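Local coordinates for protein uncharacterized HTH-type transcriptional regulator SAR2349 (Staphylococcus aureus, PDB 4EM2) that probably binds DNA as a transcriptional regulator of the MarR family and holds salicylate at several sites, at residues W67-D72 with H86-E91; T80-S85 with K117-L122. All blocks are in the same frame, centred on the assembly; numbering follows the deposited sequence.

Contact 1 (W67-D72 with H86-E91). With SAL (2-hydroxybenzoic acid), chain E; SAL (2-hydroxybenzoic acid), chain C; SAL (2-hydroxybenzoic acid), chain B.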
loop_
_atom_site.group_PDB
_atom_site.type_symbol
_atom_site.label_atom_id
_atom_site.label_comp_id
_atom_site.label_asym_id
_atom_site.label_seq_id
_atom_site.Cartn_x
_atom_site.Cartn_y
_atom_site.Cartn_z
ATOM N N TRP A 67 4.680 -2.145 4.475
ATOM C CA TRP A 67 4.891 -1.421 3.258
ATOM C C TRP A 67 3.790 -0.400 2.984
ATOM O O TRP A 67 4.050 0.743 2.594
ATOM C CB TRP A 67 5.003 -2.414 2.097
ATOM C CG TRP A 67 4.892 -1.681 0.759
ATOM C CD1 TRP A 67 3.839 -1.736 -0.097
ATOM C CD2 TRP A 67 5.837 -0.767 0.188
ATOM N NE1 TRP A 67 4.062 -0.914 -1.170
ATOM C CE2 TRP A 67 5.288 -0.313 -1.035
ATOM C CE3 TRP A 67 7.101 -0.298 0.573
ATOM C CZ2 TRP A 67 5.976 0.607 -1.902
ATOM C CZ3 TRP A 67 7.793 0.623 -0.302
ATOM C CH2 TRP A 67 7.217 1.049 -1.507
ATOM N N LEU A 68 2.540 -0.770 3.226
ATOM C CA LEU A 68 1.464 0.165 2.937
ATOM C C LEU A 68 1.556 1.427 3.759
ATOM O O LEU A 68 1.331 2.574 3.243
ATOM C CB LEU A 68 0.090 -0.549 3.148
ATOM C CG LEU A 68 -0.145 -1.662 2.104
ATOM C CD1 LEU A 68 -1.531 -2.401 2.451
ATOM C CD2 LEU A 68 -0.275 -1.047 0.700
ATOM N N ILE A 69 1.870 1.262 5.047
ATOM C CA ILE A 69 1.975 2.440 5.931
ATOM C C ILE A 69 3.228 3.231 5.493
ATOM O O ILE A 69 3.187 4.464 5.425
ATOM C CB ILE A 69 2.141 2.013 7.392
ATOM C CG1 ILE A 69 0.862 1.271 7.884
ATOM C CG2 ILE A 69 2.450 3.227 8.278
ATOM C CD1 ILE A 69 -0.369 1.972 7.669
ATOM N N LEU A 70 4.311 2.517 5.179
ATOM C CA LEU A 70 5.549 3.196 4.758
ATOM C C LEU A 70 5.271 4.073 3.539
ATOM O O LEU A 70 5.645 5.256 3.503
ATOM C CB LEU A 70 6.653 2.188 4.408
ATOM C CG LEU A 70 8.033 2.831 4.033
ATOM C CD1 LEU A 70 8.617 3.460 5.323
ATOM C CD2 LEU A 70 9.044 1.826 3.472
ATOM N N ARG A 71 4.571 3.495 2.566
ATOM C CA ARG A 71 4.264 4.173 1.336
ATOM C C ARG A 71 3.388 5.364 1.647
ATOM O O ARG A 71 3.577 6.461 1.094
ATOM C CB ARG A 71 3.533 3.205 0.366
ATOM C CG ARG A 71 3.216 3.806 -1.059
ATOM C CD ARG A 71 2.523 2.737 -1.984
ATOM N NE ARG A 71 1.214 2.334 -1.434
ATOM C CZ ARG A 71 0.289 1.618 -2.111
ATOM N NH1 ARG A 71 0.543 1.214 -3.360
ATOM N NH2 ARG A 71 -0.921 1.357 -1.559
ATOM N N ASP A 72 2.403 5.148 2.516
ATOM C CA ASP A 72 1.485 6.220 2.856
ATOM C C ASP A 72 2.253 7.401 3.441
ATOM O O ASP A 72 1.989 8.550 3.092
ATOM C CB ASP A 72 0.424 5.749 3.860
ATOM C CG ASP A 72 -0.462 6.898 4.345
ATOM O OD1 ASP A 72 -0.034 7.583 5.319
ATOM O OD2 ASP A 72 -1.545 7.119 3.752
ATOM N N HIS A 86 -6.659 7.144 9.267
ATOM C CA HIS A 86 -7.783 7.596 8.508
ATOM C C HIS A 86 -7.658 7.300 7.001
ATOM O O HIS A 86 -8.570 6.759 6.383
ATOM C CB HIS A 86 -8.000 9.075 8.746
ATOM C CG HIS A 86 -9.124 9.625 7.943
ATOM N ND1 HIS A 86 -9.020 9.858 6.586
ATOM C CD2 HIS A 86 -10.408 9.887 8.275
ATOM C CE1 HIS A 86 -10.199 10.233 6.116
ATOM N NE2 HIS A 86 -11.057 10.260 7.123
ATOM N N ARG A 87 -6.552 7.644 6.376
ATOM C CA ARG A 87 -6.461 7.345 4.958
ATOM C C ARG A 87 -6.408 5.829 4.670
ATOM O O ARG A 87 -6.880 5.382 3.646
ATOM C CB ARG A 87 -5.189 7.965 4.323
ATOM C CG ARG A 87 -5.106 9.481 4.281
ATOM C CD ARG A 87 -3.801 9.872 3.581
ATOM N NE ARG A 87 -2.646 9.572 4.428
ATOM C CZ ARG A 87 -2.024 10.462 5.195
ATOM N NH1 ARG A 87 -2.443 11.730 5.201
ATOM N NH2 ARG A 87 -1.044 10.069 6.019
ATOM N N ARG A 88 -5.774 5.062 5.544
ATOM C CA ARG A 88 -5.625 3.626 5.333
ATOM C C ARG A 88 -6.878 2.856 5.736
ATOM O O ARG A 88 -7.095 1.693 5.332
ATOM C CB ARG A 88 -4.437 3.107 6.139
ATOM C CG ARG A 88 -3.066 3.618 5.664
ATOM C CD ARG A 88 -2.532 2.766 4.518
ATOM N NE ARG A 88 -3.051 3.160 3.225
ATOM C CZ ARG A 88 -3.500 2.329 2.291
ATOM N NH1 ARG A 88 -3.526 1.014 2.488
ATOM N NH2 ARG A 88 -3.882 2.848 1.127
ATOM N N ALA A 89 -7.710 3.514 6.527
ATOM C CA ALA A 89 -8.946 2.876 7.000
ATOM C C ALA A 89 -8.601 1.644 7.838
ATOM O O ALA A 89 -9.125 0.559 7.610
ATOM C CB ALA A 89 -9.863 2.477 5.786
ATOM N N ILE A 90 -7.682 1.792 8.788
ATOM C CA ILE A 90 -7.370 0.656 9.668
ATOM C C ILE A 90 -7.620 1.189 11.059
ATOM O O ILE A 90 -7.862 2.398 11.207
ATOM C CB ILE A 90 -5.902 0.190 9.556
ATOM C CG1 ILE A 90 -4.964 1.392 9.684
ATOM C CG2 ILE A 90 -5.687 -0.513 8.193
ATOM C CD1 ILE A 90 -3.511 1.010 9.750
ATOM N N GLU A 91 -7.585 0.313 12.065
ATOM C CA GLU A 91 -7.817 0.754 13.443
ATOM C C GLU A 91 -6.510 1.106 14.117
ATOM O O GLU A 91 -5.498 0.423 13.930
ATOM C CB GLU A 91 -8.563 -0.319 14.259
ATOM C CG GLU A 91 -10.114 -0.226 14.197
ATOM C CD GLU A 91 -10.661 0.991 14.957
ATOM O OE1 GLU A 91 -10.355 1.118 16.180
ATOM O OE2 GLU A 91 -11.393 1.812 14.335
HETATM C "C1'" SAL E . -3.080 -1.001 5.193
HETATM O "O1'" SAL E . -3.743 -1.317 4.198
HETATM O "O2'" SAL E . -2.651 0.276 5.307
HETATM C C1 SAL E . -2.781 -1.991 6.286
HETATM C C2 SAL E . -3.557 -3.203 6.410
HETATM C C3 SAL E . -3.243 -4.112 7.474
HETATM C C4 SAL E . -2.184 -3.828 8.392
HETATM C C5 SAL E . -1.417 -2.629 8.265
HETATM C C6 SAL E . -1.709 -1.724 7.225
HETATM O O2 SAL E . -4.609 -3.492 5.511
HETATM C "C1'" SAL C . 1.474 -2.114 -5.584
HETATM O "O1'" SAL C . 1.468 -0.913 -5.535
HETATM O "O2'" SAL C . 0.662 -2.755 -6.411
HETATM C C1 SAL C . 2.411 -2.863 -4.759
HETATM C C2 SAL C . 3.305 -2.148 -3.906
HETATM C C3 SAL C . 4.229 -2.881 -3.114
HETATM C C4 SAL C . 4.263 -4.303 -3.160
HETATM C C5 SAL C . 3.360 -5.006 -4.009
HETATM C C6 SAL C . 2.436 -4.287 -4.809
HETATM O O2 SAL C . 3.253 -0.751 -3.865
HETATM C "C1'" SAL B . -4.043 -2.239 -1.083
HETATM O "O1'" SAL B . -4.323 -1.055 -1.309
HETATM O "O2'" SAL B . -4.891 -3.040 -0.381
HETATM C C1 SAL B . -2.751 -2.777 -1.495
HETATM C C2 SAL B . -1.907 -2.075 -2.401
HETATM C C3 SAL B . -0.659 -2.597 -2.769
HETATM C C4 SAL B . -0.248 -3.826 -2.230
HETATM C C5 SAL B . -1.087 -4.529 -1.339
HETATM C C6 SAL B . -2.332 -4.011 -0.973
HETATM O O2 SAL B . -2.286 -0.934 -2.894
HETATM O O HOH W 1 -2.434 5.871 1.808
#
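The carboxylate of Asp-72 and the guanidinium of Arg-87 lie nearly coplanar, 27° between their planes, and meet edge to edge in a side-on salt bridge. Arg-87 NE reaches Asp-72 OD2 at 2.8 Å and Arg-87 NH2 reaches Asp-72 OD1 at 2.8 Å, each oxygen using its syn lone pair. With CG anti to the backbone N (chi1 174°), Asp-72 sends its carboxylate out from helix 64-76 toward Arg-87. Thr-79 OG1 is a second partner of Arg-87 NH2, which fixes the guanidinium further.

The Arg-88 guanidinium has the carboxylate of the chain E salicylate at its edge, in plane; Arg-88 NH1 gives a weak bond to O1' of that molecule at 2.9 Å. On its other flank water 1 bridges Arg-88 NE and Asp-72 OD2, so the aspartate serves both arginines, one directly and one through water. The Arg-88 chain, bent at chi2 and chi3, settles as a knob among Leu-68, Ile-69, Arg-71 and Asp-72. Its CG lies 3.7 Å from Ile-69 CD1, the two side chains running past each other in opposite directions. That same methyl meets Ile-90 CD1 at 3.9 Å, an apolar contact beside the arginine.

Arg-71 points its guanidinium edge at two further salicylates. Its NH2 donates to the phenol oxygen O2 of the chain B molecule at 3.0 Å (152°), and its NH1 lies near the carboxylate oxygen O1' of the chain C molecule. Arg-71 CB rests over one face of the Trp-67 indole, offset toward the rim. Ala-89, with positive phi, ends helix 81-88 in a Schellman motif and turns the chain so that Ile-90 CG2 can line the pocket. Arginines from two neighbouring helices, each holding its own salicylate, with aliphatic walls of Leu-68, Ile-69 and Ile-90, here form ligand sites in a winged helix-turn-helix domain of the MarR family.

Contact 2 (T80-S85 with K117-L122). With SAL (2-hydroxybenzoic acid), chain D; SO4 (sulfate ion), chain F.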
loop_
_atom_site.group_PDB
_atom_site.type_symbol
_atom_site.label_atom_id
_atom_site.label_comp_id
_atom_site.label_asym_id
_atom_site.label_seq_id
_atom_site.Cartn_x
_atom_site.Cartn_y
_atom_site.Cartn_z
ATOM N N THR A 80 0.854 11.991 10.577
ATOM C CA THR A 80 0.675 11.483 11.952
ATOM C C THR A 80 -0.096 10.153 11.986
ATOM O O THR A 80 -0.770 9.830 11.039
ATOM C CB THR A 80 -0.176 12.491 12.774
ATOM O OG1 THR A 80 -1.499 12.516 12.209
ATOM C CG2 THR A 80 0.440 13.939 12.684
ATOM N N LEU A 81 0.026 9.420 13.090
ATOM C CA LEU A 81 -0.694 8.165 13.245
ATOM C C LEU A 81 -2.155 8.445 12.944
ATOM O O LEU A 81 -2.789 7.665 12.253
ATOM C CB LEU A 81 -0.524 7.595 14.658
ATOM C CG LEU A 81 -1.459 6.462 15.130
ATOM C CD1 LEU A 81 -1.374 5.299 14.177
ATOM C CD2 LEU A 81 -1.054 5.987 16.537
ATOM N N ILE A 82 -2.681 9.572 13.431
ATOM C CA ILE A 82 -4.082 9.963 13.162
ATOM C C ILE A 82 -4.427 9.996 11.668
ATOM O O ILE A 82 -5.389 9.349 11.214
ATOM C CB ILE A 82 -4.404 11.387 13.688
ATOM C CG1 ILE A 82 -4.183 11.460 15.203
ATOM C CG2 ILE A 82 -5.802 11.800 13.279
ATOM C CD1 ILE A 82 -4.639 10.281 15.956
ATOM N N GLU A 83 -3.657 10.769 10.898
ATOM C CA GLU A 83 -3.919 10.881 9.471
ATOM C C GLU A 83 -3.740 9.556 8.796
ATOM O O GLU A 83 -4.514 9.217 7.921
ATOM C CB GLU A 83 -2.979 11.855 8.784
ATOM C CG GLU A 83 -3.075 13.304 9.276
ATOM C CD GLU A 83 -2.103 14.218 8.539
ATOM O OE1 GLU A 83 -1.410 13.775 7.587
ATOM O OE2 GLU A 83 -2.039 15.400 8.906
ATOM N N ILE A 84 -2.704 8.818 9.187
ATOM C CA ILE A 84 -2.432 7.523 8.539
ATOM C C ILE A 84 -3.650 6.579 8.687
ATOM O O ILE A 84 -4.183 6.082 7.705
ATOM C CB ILE A 84 -1.171 6.834 9.140
ATOM C CG1 ILE A 84 0.094 7.650 8.846
ATOM C CG2 ILE A 84 -1.003 5.439 8.510
ATOM C CD1 ILE A 84 1.287 7.136 9.570
ATOM N N SER A 85 -4.066 6.351 9.923
ATOM C CA SER A 85 -5.212 5.490 10.238
ATOM C C SER A 85 -6.435 5.850 9.426
ATOM O O SER A 85 -7.157 4.967 8.949
ATOM C CB SER A 85 -5.572 5.614 11.708
ATOM O OG SER A 85 -4.562 4.990 12.465
ATOM N N LYS A 117 1.846 10.362 21.257
ATOM C CA LYS A 117 2.467 9.674 20.128
ATOM C C LYS A 117 1.592 9.792 18.860
ATOM O O LYS A 117 2.079 10.058 17.770
ATOM C CB LYS A 117 2.674 8.207 20.463
ATOM C CG LYS A 117 3.825 7.868 21.411
ATOM C CD LYS A 117 3.883 6.329 21.602
ATOM C CE LYS A 117 5.138 5.872 22.339
ATOM N NZ LYS A 117 5.132 6.311 23.760
ATOM N N ARG A 118 0.288 9.623 19.005
ATOM C CA ARG A 118 -0.606 9.692 17.854
ATOM C C ARG A 118 -0.656 11.039 17.105
ATOM O O ARG A 118 -1.176 11.110 15.967
ATOM C CB ARG A 118 -2.018 9.260 18.282
ATOM C CG ARG A 118 -2.912 10.362 18.822
ATOM C CD ARG A 118 -4.101 9.727 19.511
ATOM N NE ARG A 118 -3.637 8.758 20.510
ATOM C CZ ARG A 118 -3.799 8.898 21.825
ATOM N NH1 ARG A 118 -4.421 9.974 22.317
ATOM N NH2 ARG A 118 -3.332 7.968 22.651
ATOM N N GLN A 119 -0.116 12.084 17.752
ATOM C CA GLN A 119 -0.030 13.478 17.225
ATOM C C GLN A 119 1.386 13.837 16.651
ATOM O O GLN A 119 1.552 14.832 15.943
ATOM C CB GLN A 119 -0.330 14.493 18.362
ATOM C CG GLN A 119 -1.790 14.554 18.838
ATOM C CD GLN A 119 -2.680 15.143 17.770
ATOM O OE1 GLN A 119 -2.324 15.133 16.583
ATOM N NE2 GLN A 119 -3.839 15.660 18.168
ATOM N N LYS A 120 2.392 13.031 16.990
ATOM C CA LYS A 120 3.752 13.279 16.569
ATOM C C LYS A 120 3.950 13.127 15.066
ATOM O O LYS A 120 3.320 12.282 14.414
ATOM C CB LYS A 120 4.655 12.350 17.333
ATOM C CG LYS A 120 4.490 12.499 18.836
ATOM C CD LYS A 120 5.626 11.802 19.567
ATOM C CE LYS A 120 5.406 11.796 21.094
ATOM N NZ LYS A 120 6.588 11.200 21.730
ATOM N N PHE A 121 4.782 13.984 14.498
ATOM C CA PHE A 121 5.009 13.916 13.068
ATOM C C PHE A 121 5.930 12.770 12.700
ATOM O O PHE A 121 6.899 12.460 13.428
ATOM C CB PHE A 121 5.531 15.230 12.558
ATOM C CG PHE A 121 4.474 16.271 12.492
ATOM C CD1 PHE A 121 3.461 16.177 11.541
ATOM C CD2 PHE A 121 4.425 17.295 13.449
ATOM C CE1 PHE A 121 2.387 17.091 11.539
ATOM C CE2 PHE A 121 3.380 18.194 13.458
ATOM C CZ PHE A 121 2.347 18.103 12.506
ATOM N N LEU A 122 5.593 12.133 11.585
ATOM C CA LEU A 122 6.339 10.974 11.108
ATOM C C LEU A 122 6.888 11.196 9.714
ATOM O O LEU A 122 6.168 11.670 8.825
ATOM C CB LEU A 122 5.408 9.747 11.052
ATOM C CG LEU A 122 4.584 9.533 12.327
ATOM C CD1 LEU A 122 3.346 8.604 12.047
ATOM C CD2 LEU A 122 5.462 8.953 13.371
HETATM C "C1'" SAL D . 6.451 5.226 19.109
HETATM O "O1'" SAL D . 6.409 4.089 19.557
HETATM O "O2'" SAL D . 7.559 5.985 19.328
HETATM C C1 SAL D . 5.309 5.764 18.303
HETATM C C2 SAL D . 4.092 5.030 18.176
HETATM C C3 SAL D . 3.026 5.563 17.393
HETATM C C4 SAL D . 3.170 6.807 16.747
HETATM C C5 SAL D . 4.364 7.528 16.876
HETATM C C6 SAL D . 5.424 7.023 17.642
HETATM O O2 SAL D . 3.958 3.826 18.799
HETATM S S SO4 F . -0.065 7.781 23.204
HETATM O O1 SO4 F . -1.115 7.635 24.311
HETATM O O2 SO4 F . -0.784 8.223 21.929
HETATM O O3 SO4 F . 0.584 6.445 23.110
HETATM O O4 SO4 F . 0.942 8.877 23.581
HETATM O O HOH W 2 1.925 10.151 14.844
#
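Ile-82 lays CG1 and CD1 over the backbone carbonyl and the aliphatic stem of Arg-118, with Ile-82 CD1 3.3 Å from Arg-118 CG. CG of Arg-118 stands between its own backbone N and carbonyl carbon (chi1 88°), which keeps the stem against the isoleucine while the guanidinium runs on to a sulfate, probably from the crystallisation liquor. One sulfate oxygen, O2, sits over a face of that guanidinium, and Lys-117 N donates to sulfate O4 at 2.9 Å. Beside Ile-82, Leu-81 CD2 meets Arg-118 CB at 3.8 Å, the two chains crossing at a slant.

The backbone of Arg-118 also takes part: its O accepts a weak bond from Ile-82 N at 3.3 Å. Water 2 accepts a hydrogen bond from Leu-81 N and donates to Lys-117 O and Lys-120 O, so one three-bonded water bridge ties the first turn of helix 81-88 to Lys-117, at the start of the 3-10 segment, and to Lys-120, just after it. This is where the wing of the winged helix-turn-helix, the hairpin of strands 108-110 and 122-124, returns against the helix-turn-helix core. Thr-80 is the N-cap of helix 81-88. Its OG1 accepts from Glu-83 N at 3.1 Å, nearly straight at 172°, while its methyl CG2 turns to the wing, touching Gln-119 O and, obliquely, the Phe-121 ring.

Deeper in, Ile-84 CD1 and Leu-122 CD1 touch at 3.5 Å, their side chains crossing at about a right angle. Leu-122 CD2 faces a salicylate, 3.9 Å from its C5, and the CD and CE of Lys-117 pass along the same molecule.

In the fold
From the N-terminal side, helix 64-76 comes first and turns through a short loop into helix 81-88. Contact 1 closes that short excursion, joining helix 64-76 to the end of helix 81-88 and the link to helix 92-104. Contact 2 spans a longer one: the chain passes through helix 92-104 and strand 108-110 before residues 117-122 return to the start of helix 81-88. The segments alternate along the chain, so the contacts cross rather than nest. Helix 81-88 belongs to both; the centres of the two contacts lie about 11 Å apart, and Ile-84 packs on Ile-69 and Asp-72, coupling the helical core to the wing.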